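Local coordinates for putative dehydrogenase (Pseudomonas fluorescens, PDB 6UUG), which acts as the flavin-dependent methanesulfinate monooxygenase MsuC of a two-component system in bacterial sulfur assimilation and has an acyl-CoA dehydrogenase-type fold, at residues 76-81 / 124-129; 99-104 / 211-216; 117-122 / 243-248. All coordinates share one frame; numbering follows the deposited sequence.

Interaction 1: residues 76-81 / 124-129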
loop_
_atom_site.group_PDB
_atom_site.type_symbol
_atom_site.label_atom_id
_atom_site.label_comp_id
_atom_site.label_asym_id
_atom_site.label_seq_id
_atom_site.Cartn_x
_atom_site.Cartn_y
_atom_site.Cartn_z
ATOM N N THR A 76 29.212 -8.782 35.473
ATOM C CA THR A 76 29.799 -8.072 36.605
ATOM C C THR A 76 31.043 -8.783 37.122
ATOM O O THR A 76 31.936 -8.137 37.682
ATOM C CB THR A 76 28.776 -7.901 37.739
ATOM O OG1 THR A 76 28.302 -9.179 38.170
ATOM C CG2 THR A 76 27.593 -7.048 37.275
ATOM N N ARG A 77 31.136 -10.100 36.928
ATOM C CA ARG A 77 32.319 -10.814 37.401
ATOM C C ARG A 77 33.591 -10.432 36.656
ATOM O O ARG A 77 34.681 -10.800 37.105
ATOM C CB ARG A 77 32.112 -12.317 37.305
ATOM C CG ARG A 77 31.912 -12.830 35.916
ATOM C CD ARG A 77 31.820 -14.338 35.951
ATOM N NE ARG A 77 33.100 -14.920 36.331
ATOM C CZ ARG A 77 33.377 -16.217 36.268
ATOM N NH1 ARG A 77 32.457 -17.072 35.843
ATOM N NH2 ARG A 77 34.574 -16.659 36.631
ATOM N N TYR A 78 33.489 -9.719 35.536
ATOM C CA TYR A 78 34.667 -9.207 34.848
ATOM C C TYR A 78 34.780 -7.697 34.950
ATOM O O TYR A 78 35.623 -7.097 34.275
ATOM C CB TYR A 78 34.657 -9.651 33.380
ATOM C CG TYR A 78 34.444 -11.136 33.214
ATOM C CD1 TYR A 78 35.435 -12.046 33.574
ATOM C CD2 TYR A 78 33.237 -11.638 32.736
ATOM C CE1 TYR A 78 35.232 -13.404 33.430
ATOM C CE2 TYR A 78 33.030 -12.987 32.589
ATOM C CZ TYR A 78 34.027 -13.869 32.946
ATOM O OH TYR A 78 33.821 -15.215 32.795
ATOM N N GLY A 79 33.949 -7.066 35.769
ATOM C CA GLY A 79 33.996 -5.634 35.948
ATOM C C GLY A 79 32.950 -4.858 35.179
ATOM O O GLY A 79 32.943 -3.624 35.257
ATOM N N GLY A 80 32.059 -5.537 34.456
ATOM C CA GLY A 80 31.046 -4.881 33.658
ATOM C C GLY A 80 29.753 -4.673 34.423
ATOM O O GLY A 80 29.674 -4.874 35.638
ATOM N N LEU A 81 28.710 -4.274 33.685
ATOM C CA LEU A 81 27.421 -3.961 34.298
ATOM C C LEU A 81 26.447 -5.137 34.286
ATOM O O LEU A 81 25.440 -5.093 34.998
ATOM C CB LEU A 81 26.785 -2.741 33.608
ATOM C CG LEU A 81 27.577 -1.426 33.671
ATOM C CD1 LEU A 81 26.885 -0.301 32.908
ATOM C CD2 LEU A 81 27.805 -1.012 35.126
ATOM N N GLN A 124 40.958 -16.241 26.224
ATOM C CA GLN A 124 41.045 -15.097 25.329
ATOM C C GLN A 124 40.039 -14.010 25.692
ATOM O O GLN A 124 40.423 -12.859 25.918
ATOM C CB GLN A 124 40.831 -15.553 23.883
ATOM C CG GLN A 124 41.846 -16.561 23.414
ATOM C CD GLN A 124 41.499 -17.126 22.061
ATOM O OE1 GLN A 124 40.789 -18.124 21.954
ATOM N NE2 GLN A 124 41.994 -16.482 21.014
ATOM N N TRP A 125 38.750 -14.353 25.773
ATOM C CA TRP A 125 37.761 -13.291 25.916
ATOM C C TRP A 125 37.632 -12.787 27.352
ATOM O O TRP A 125 37.290 -11.617 27.554
ATOM C CB TRP A 125 36.401 -13.736 25.357
ATOM C CG TRP A 125 35.742 -14.940 25.994
ATOM C CD1 TRP A 125 35.722 -16.210 25.506
ATOM C CD2 TRP A 125 34.955 -14.961 27.193
ATOM N NE1 TRP A 125 34.983 -17.026 26.331
ATOM C CE2 TRP A 125 34.510 -16.285 27.378
ATOM C CE3 TRP A 125 34.585 -13.989 28.130
ATOM C CZ2 TRP A 125 33.719 -16.667 28.463
ATOM C CZ3 TRP A 125 33.798 -14.367 29.205
ATOM C CH2 TRP A 125 33.372 -15.695 29.362
ATOM N N GLN A 126 37.939 -13.614 28.359
ATOM C CA GLN A 126 37.851 -13.114 29.732
ATOM C C GLN A 126 38.828 -11.973 29.986
ATOM O O GLN A 126 38.394 -10.926 30.500
ATOM C CB GLN A 126 38.021 -14.267 30.734
ATOM C CG GLN A 126 36.857 -15.256 30.748
ATOM C CD GLN A 126 36.988 -16.323 31.822
ATOM O OE1 GLN A 126 35.991 -16.793 32.374
ATOM N NE2 GLN A 126 38.220 -16.715 32.121
ATOM N N PRO A 127 40.119 -12.068 29.632
ATOM C CA PRO A 127 40.984 -10.879 29.751
ATOM C C PRO A 127 40.511 -9.706 28.908
ATOM O O PRO A 127 40.605 -8.553 29.346
ATOM C CB PRO A 127 42.355 -11.390 29.280
ATOM C CG PRO A 127 42.303 -12.855 29.456
ATOM C CD PRO A 127 40.883 -13.251 29.193
ATOM N N TRP A 128 40.014 -9.963 27.699
ATOM C CA TRP A 128 39.517 -8.864 26.876
ATOM C C TRP A 128 38.350 -8.152 27.550
ATOM O O TRP A 128 38.266 -6.918 27.506
ATOM C CB TRP A 128 39.119 -9.379 25.492
ATOM C CG TRP A 128 40.299 -9.570 24.580
ATOM C CD1 TRP A 128 41.458 -8.839 24.573
ATOM C CD2 TRP A 128 40.434 -10.549 23.544
ATOM N NE1 TRP A 128 42.303 -9.306 23.591
ATOM C CE2 TRP A 128 41.699 -10.359 22.952
ATOM C CE3 TRP A 128 39.609 -11.574 23.065
ATOM C CZ2 TRP A 128 42.159 -11.158 21.909
ATOM C CZ3 TRP A 128 40.062 -12.361 22.030
ATOM C CH2 TRP A 128 41.327 -12.149 21.458
ATOM N N PHE A 129 37.441 -8.913 28.172
ATOM C CA PHE A 129 36.326 -8.313 28.908
ATOM C C PHE A 129 36.825 -7.500 30.099
ATOM O O PHE A 129 36.372 -6.376 30.336
ATOM C CB PHE A 129 35.360 -9.396 29.393
ATOM C CG PHE A 129 34.334 -9.825 28.373
ATOM C CD1 PHE A 129 34.515 -9.561 27.028
ATOM C CD2 PHE A 129 33.180 -10.486 28.776
ATOM C CE1 PHE A 129 33.553 -9.958 26.087
ATOM C CE2 PHE A 129 32.216 -10.888 27.857
ATOM C CZ PHE A 129 32.403 -10.616 26.503
#

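Interaction 2: residues 99-104 / 211-216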
loop_
_atom_site.group_PDB
_atom_site.type_symbol
_atom_site.label_atom_id
_atom_site.label_comp_id
_atom_site.label_asym_id
_atom_site.label_seq_id
_atom_site.Cartn_x
_atom_site.Cartn_y
_atom_site.Cartn_z
ATOM N N ASP A 99 20.211 9.904 17.561
ATOM C CA ASP A 99 21.503 9.880 16.872
ATOM C C ASP A 99 21.805 8.437 16.450
ATOM O O ASP A 99 22.425 7.683 17.202
ATOM C CB ASP A 99 22.586 10.435 17.779
ATOM C CG ASP A 99 23.920 10.607 17.079
ATOM O OD1 ASP A 99 24.118 10.060 15.964
ATOM O OD2 ASP A 99 24.780 11.310 17.665
ATOM N N SER A 100 21.371 8.076 15.246
ATOM C CA SER A 100 21.510 6.686 14.833
ATOM C C SER A 100 22.953 6.317 14.528
ATOM O O SER A 100 23.278 5.130 14.554
ATOM C CB SER A 100 20.632 6.400 13.618
ATOM O OG SER A 100 21.027 7.201 12.531
ATOM N N SER A 101 23.815 7.294 14.213
ATOM C CA SER A 101 25.238 6.991 14.037
ATOM C C SER A 101 25.880 6.578 15.350
ATOM O O SER A 101 26.661 5.619 15.400
ATOM C CB SER A 101 25.977 8.198 13.461
ATOM O OG SER A 101 25.636 8.362 12.106
ATOM N N ILE A 102 25.580 7.306 16.418
ATOM C CA ILE A 102 26.061 6.907 17.736
ATOM C C ILE A 102 25.445 5.572 18.136
ATOM O O ILE A 102 26.124 4.695 18.690
ATOM C CB ILE A 102 25.762 8.023 18.755
ATOM C CG1 ILE A 102 26.795 9.139 18.593
ATOM C CG2 ILE A 102 25.773 7.501 20.184
ATOM C CD1 ILE A 102 28.211 8.700 18.957
ATOM N N ALA A 103 24.152 5.382 17.844
ATOM C CA ALA A 103 23.528 4.103 18.166
ATOM C C ALA A 103 24.235 2.962 17.451
ATOM O O ALA A 103 24.439 1.888 18.029
ATOM C CB ALA A 103 22.045 4.128 17.799
ATOM N N HIS A 104 24.625 3.190 16.194
ATOM C CA HIS A 104 25.277 2.162 15.382
ATOM C C HIS A 104 26.637 1.769 15.945
ATOM O O HIS A 104 26.933 0.582 16.101
ATOM C CB HIS A 104 25.414 2.683 13.952
ATOM C CG HIS A 104 25.819 1.654 12.941
ATOM N ND1 HIS A 104 25.477 1.770 11.610
ATOM C CD2 HIS A 104 26.546 0.517 13.043
ATOM C CE1 HIS A 104 25.972 0.746 10.937
ATOM N NE2 HIS A 104 26.628 -0.028 11.781
ATOM N N ILE A 211 24.948 9.205 2.488
ATOM C CA ILE A 211 23.826 10.125 2.698
ATOM C C ILE A 211 23.228 9.953 4.089
ATOM O O ILE A 211 22.607 10.884 4.620
ATOM C CB ILE A 211 22.742 9.969 1.613
ATOM C CG1 ILE A 211 22.143 8.559 1.648
ATOM C CG2 ILE A 211 23.308 10.347 0.238
ATOM C CD1 ILE A 211 20.675 8.491 1.255
ATOM N N GLY A 212 23.392 8.769 4.699
ATOM C CA GLY A 212 22.949 8.537 6.055
ATOM C C GLY A 212 24.053 7.879 6.866
ATOM O O GLY A 212 25.105 7.509 6.334
ATOM N N GLN A 213 23.789 7.725 8.170
ATOM C CA GLN A 213 24.766 7.138 9.095
ATOM C C GLN A 213 26.114 7.847 9.004
ATOM O O GLN A 213 27.172 7.212 8.974
ATOM C CB GLN A 213 24.935 5.639 8.835
ATOM C CG GLN A 213 23.687 4.821 9.094
ATOM C CD GLN A 213 23.150 5.001 10.504
ATOM O OE1 GLN A 213 22.368 5.914 10.766
ATOM N NE2 GLN A 213 23.569 4.127 11.420
ATOM N N ARG A 214 26.077 9.179 8.973
ATOM C CA ARG A 214 27.232 9.962 8.544
ATOM C C ARG A 214 28.324 10.084 9.602
ATOM O O ARG A 214 29.345 10.726 9.332
ATOM C CB ARG A 214 26.778 11.354 8.098
ATOM C CG ARG A 214 25.937 11.304 6.821
ATOM C CD ARG A 214 25.497 12.681 6.325
ATOM N NE ARG A 214 26.560 13.683 6.384
ATOM C CZ ARG A 214 27.583 13.766 5.531
ATOM N NH1 ARG A 214 27.711 12.893 4.538
ATOM N NH2 ARG A 214 28.492 14.726 5.681
ATOM N N GLN A 215 28.153 9.485 10.784
ATOM C CA GLN A 215 29.182 9.551 11.818
ATOM C C GLN A 215 29.531 8.163 12.353
ATOM O O GLN A 215 29.972 8.031 13.497
ATOM C CB GLN A 215 28.759 10.481 12.957
ATOM C CG GLN A 215 28.711 11.964 12.549
ATOM C CD GLN A 215 28.692 12.915 13.739
ATOM O OE1 GLN A 215 27.847 12.803 14.633
ATOM N NE2 GLN A 215 29.643 13.854 13.763
ATOM N N THR A 216 29.370 7.126 11.529
ATOM C CA THR A 216 29.757 5.764 11.890
ATOM C C THR A 216 31.156 5.381 11.408
ATOM O O THR A 216 31.596 4.258 11.678
ATOM C CB THR A 216 28.741 4.753 11.339
ATOM O OG1 THR A 216 28.660 4.876 9.907
ATOM C CG2 THR A 216 27.369 4.997 11.948
HETATM O O HOH W 1 25.300 11.699 14.220
#

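Interaction 3: residues 117-122 / 243-248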
loop_
_atom_site.group_PDB
_atom_site.type_symbol
_atom_site.label_atom_id
_atom_site.label_comp_id
_atom_site.label_asym_id
_atom_site.label_seq_id
_atom_site.Cartn_x
_atom_site.Cartn_y
_atom_site.Cartn_z
ATOM N N ARG A 117 33.337 -13.300 22.627
ATOM C CA ARG A 117 32.716 -14.169 23.625
ATOM C C ARG A 117 32.247 -15.478 23.003
ATOM O O ARG A 117 32.412 -16.550 23.595
ATOM C CB ARG A 117 31.540 -13.445 24.287
ATOM C CG ARG A 117 30.640 -14.344 25.157
ATOM C CD ARG A 117 31.383 -14.820 26.397
ATOM N NE ARG A 117 30.595 -15.748 27.212
ATOM C CZ ARG A 117 30.501 -17.062 27.003
ATOM N NH1 ARG A 117 31.130 -17.644 25.988
ATOM N NH2 ARG A 117 29.766 -17.806 27.818
ATOM N N LEU A 118 31.671 -15.411 21.803
ATOM C CA LEU A 118 31.080 -16.589 21.184
ATOM C C LEU A 118 32.065 -17.419 20.373
ATOM O O LEU A 118 31.854 -18.633 20.222
ATOM C CB LEU A 118 29.914 -16.165 20.284
ATOM C CG LEU A 118 28.678 -15.603 20.986
ATOM C CD1 LEU A 118 27.703 -15.028 19.952
ATOM C CD2 LEU A 118 27.993 -16.679 21.811
ATOM N N PHE A 119 33.132 -16.802 19.850
ATOM C CA PHE A 119 34.010 -17.453 18.878
ATOM C C PHE A 119 35.347 -17.919 19.451
ATOM O O PHE A 119 36.060 -18.660 18.763
ATOM C CB PHE A 119 34.321 -16.524 17.692
ATOM C CG PHE A 119 33.154 -16.227 16.788
ATOM C CD1 PHE A 119 31.927 -16.851 16.945
ATOM C CD2 PHE A 119 33.308 -15.309 15.756
ATOM C CE1 PHE A 119 30.863 -16.559 16.090
ATOM C CE2 PHE A 119 32.258 -15.010 14.892
ATOM C CZ PHE A 119 31.030 -15.639 15.057
ATOM N N SER A 120 35.720 -17.516 20.667
ATOM C CA SER A 120 37.064 -17.793 21.173
ATOM C C SER A 120 36.991 -18.448 22.553
ATOM O O SER A 120 35.915 -18.647 23.124
ATOM C CB SER A 120 37.915 -16.515 21.226
ATOM O OG SER A 120 37.493 -15.637 22.259
ATOM N N ARG A 121 38.165 -18.783 23.087
ATOM C CA ARG A 121 38.296 -19.506 24.344
ATOM C C ARG A 121 38.224 -18.551 25.539
ATOM O O ARG A 121 38.603 -17.384 25.427
ATOM C CB ARG A 121 39.620 -20.266 24.369
ATOM C CG ARG A 121 39.765 -21.299 23.259
ATOM C CD ARG A 121 41.165 -21.887 23.204
ATOM N NE ARG A 121 42.084 -21.067 22.417
ATOM C CZ ARG A 121 43.055 -20.325 22.939
ATOM N NH1 ARG A 121 43.236 -20.302 24.253
ATOM N NH2 ARG A 121 43.850 -19.607 22.150
ATOM N N PRO A 122 37.770 -19.033 26.707
ATOM C CA PRO A 122 37.733 -18.156 27.895
ATOM C C PRO A 122 39.058 -17.481 28.209
ATOM O O PRO A 122 39.062 -16.323 28.641
ATOM C CB PRO A 122 37.303 -19.112 29.019
ATOM C CG PRO A 122 36.528 -20.187 28.308
ATOM C CD PRO A 122 37.246 -20.380 27.000
ATOM N N PRO A 243 25.064 -23.848 17.639
ATOM C CA PRO A 243 23.939 -22.897 17.683
ATOM C C PRO A 243 24.211 -21.657 18.518
ATOM O O PRO A 243 23.839 -20.540 18.121
ATOM C CB PRO A 243 22.801 -23.735 18.289
ATOM C CG PRO A 243 23.096 -25.127 17.873
ATOM C CD PRO A 243 24.616 -25.239 17.860
ATOM N N PHE A 244 24.849 -21.826 19.680
ATOM C CA PHE A 244 25.207 -20.683 20.517
ATOM C C PHE A 244 26.149 -19.734 19.779
ATOM O O PHE A 244 25.919 -18.517 19.748
ATOM C CB PHE A 244 25.817 -21.200 21.830
ATOM C CG PHE A 244 26.139 -20.128 22.844
ATOM C CD1 PHE A 244 25.156 -19.268 23.309
ATOM C CD2 PHE A 244 27.427 -20.011 23.361
ATOM C CE1 PHE A 244 25.452 -18.290 24.246
ATOM C CE2 PHE A 244 27.724 -19.050 24.301
ATOM C CZ PHE A 244 26.739 -18.187 24.747
ATOM N N ALA A 245 27.211 -20.267 19.161
ATOM C CA ALA A 245 28.072 -19.418 18.343
ATOM C C ALA A 245 27.280 -18.742 17.229
ATOM O O ALA A 245 27.552 -17.590 16.866
ATOM C CB ALA A 245 29.223 -20.236 17.751
ATOM N N CYS A 246 26.303 -19.452 16.672
ATOM C CA CYS A 246 25.471 -18.921 15.597
ATOM C C CYS A 246 24.492 -17.864 16.082
ATOM O O CYS A 246 23.712 -17.349 15.267
ATOM C CB CYS A 246 24.726 -20.062 14.907
ATOM S SG CYS A 246 25.834 -21.072 13.833
ATOM N N LEU A 247 24.507 -17.506 17.368
ATOM C CA LEU A 247 23.774 -16.311 17.771
ATOM C C LEU A 247 24.430 -15.029 17.286
ATOM O O LEU A 247 23.770 -13.987 17.265
ATOM C CB LEU A 247 23.630 -16.233 19.289
ATOM C CG LEU A 247 22.723 -17.228 19.996
ATOM C CD1 LEU A 247 22.829 -16.975 21.505
ATOM C CD2 LEU A 247 21.274 -17.190 19.530
ATOM N N ARG A 248 25.704 -15.070 16.892
ATOM C CA ARG A 248 26.390 -13.831 16.526
ATOM C C ARG A 248 25.685 -13.074 15.406
ATOM O O ARG A 248 25.444 -11.865 15.565
ATOM C CB ARG A 248 27.850 -14.137 16.160
ATOM C CG ARG A 248 28.763 -12.909 16.139
ATOM C CD ARG A 248 28.815 -12.208 14.807
ATOM N NE ARG A 248 29.718 -11.069 14.898
ATOM C CZ ARG A 248 29.823 -10.098 13.996
ATOM N NH1 ARG A 248 29.083 -10.111 12.895
ATOM N NH2 ARG A 248 30.679 -9.107 14.206
#

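Interaction 1: residues 76-81 / 124-129
Tyr78 reaches across to helix 122-135 and sets its ring among three side chains, Trp125, Gln126 and Phe129. Its CG lies anti to the carbonyl carbon (chi1 -51°), which sends the ring out from the short 3-10 turn 76-78 with the hydroxyl foremost. At that end OH donates to Gln126 OE1 over 2.7 Å. The donor is tilted 29° from the carbonyl plane, and amide and ring are turned obliquely to each other, so the glutamine meets the phenol at a slant. OE1 lies at the ring edge, near its plane, and Gln126 CG of the same extended chain comes to 3.6 Å from Tyr78 CE1.

The indole comes from another direction. Trp125 turns its benzo edge to the face of the phenol in an offset edge-to-face pair, the ring centroids 5.6 Å apart and the planes at 78°; the nearest carbons are Tyr78 CE2 and Trp125 CZ3, at 3.7 Å. Nearer the backbone, Tyr78 CB meets Phe129 CB at 4.1 Å, and Tyr78 CD2 lies at the edge of the Phe129 ring. The hydrogen bond at the tip, the indole on one face and Phe129 near the root together restrain how the ring can turn.

Within the N-terminal helical part of the fold, this pins the loop between helices 58-67 and 85-96 onto helix 122-135. Trp125 and Phe129 in turn pack on Arg117 of helix 100-119.

Interaction 2: residues 99-104 / 211-216
Ser100, Ser101 and His104, in the first turn of helix 100-119, meet a type I beta turn, Gln213 to Thr216, in the loop joining two strands of the beta part of this acyl-CoA dehydrogenase-type fold. Gln213 does most of the linking. Its chain bends at chi2 (-56°), bringing the amide in against the first helical turn, where both of its polar atoms find partners. Ser100 OG donates to Gln213 OE1 at 2.6 Å, in the carbonyl plane. On the other side of the amide, Gln213 NE2 gives a hydrogen bond to His104 ND1 at 3.0 Å and a weak one to Ser100 O. The imidazole and amide planes are only 23° apart; Gln213 NE2 lies in the imidazole plane and His104 ND1 in the amide plane, so the amide is held against flipping and ND1 acts as an acceptor.

Thr216 CG2 packs on His104 CB, and Ser101 CB rests on Gln215 CB, both at 3.6 Å. Ser101 also accepts from the turn, Gln215 N reaching its OG at 3.1 Å. Arg50 joins the two sides, forming a salt bridge with Asp99 OD2 and a hydrogen bond to Gln215 OE1, while Met259 of helix 247-277 packs on His104 and Gln213. Asp99 is the N-cap of the helix: its OD1 accepts from Ile102 N and from a water at 2.7 Å, and that water also donates to Gln215 OE1 at 2.8 Å.

Interaction 3: residues 117-122 / 243-248
Leu118 is the bump that the end of helix 100-119 pushes into the approach to helix 247-277, where a type I beta turn, Phe244 to Leu247, leads into the first helix of the C-terminal, all-helical part of an acyl-CoA dehydrogenase-type fold. The hollow has a ring on one side and backbone on the other. Leu118 CD2 stands over the face of Phe244, 3.5 Å from the ring centroid and 16° off its normal, a CH-pi contact. The other methyl, CD1, settles against the start of the helix, 3.7 Å from Arg248 N. Beside the leucine's own backbone, Ala245 CB touches Leu118 O at 3.9 Å.

Phe244 can present that face because its CG lies anti to the backbone N (chi1 -175°), which swings the ring back over the leucine. Its edge stands over one face of the Arg117 guanidinium, the planes 70° apart. A serine in place of Phe244 would probably open a gap above Leu118 CD2 and remove the ring edge that covers one face of the Arg117 guanidinium.

Trp325 of helix 294-327 packs on Arg117, Leu118 and Phe244. A second bump, Phe119, pushes its CZ end across the aliphatic part of Arg248, whose NE is hydrogen-bonded to Thr115 OG1. Phe119 CZ lies 3.7 Å from Arg248 CB, while Ala245 O sits in the plane of the phenyl ring, 3.6 Å from Phe119 CE1.

Helix 100-119 ties the set together: interaction 2 uses its first turn and interaction 3 its last, their centres 27 Å apart and their nearest atoms about 10 Å. Interactions 1 and 3 are neighbours, centres 15 Å apart, and share packing where helix 122-135 follows helix 100-119. Trp125 CZ2 lies 3.5 Å from Arg117 NE, and Phe129 CZ is 3.7 Å from Arg117 CB, so Arg117 bridges the Tyr78 cluster and the Phe244 ring. Interaction 1 stays about 15 Å from interaction 2 at the nearest atoms. Helix 247-277 also joins distant contacts, since it starts in interaction 3 and supplies Met259 beside interaction 2.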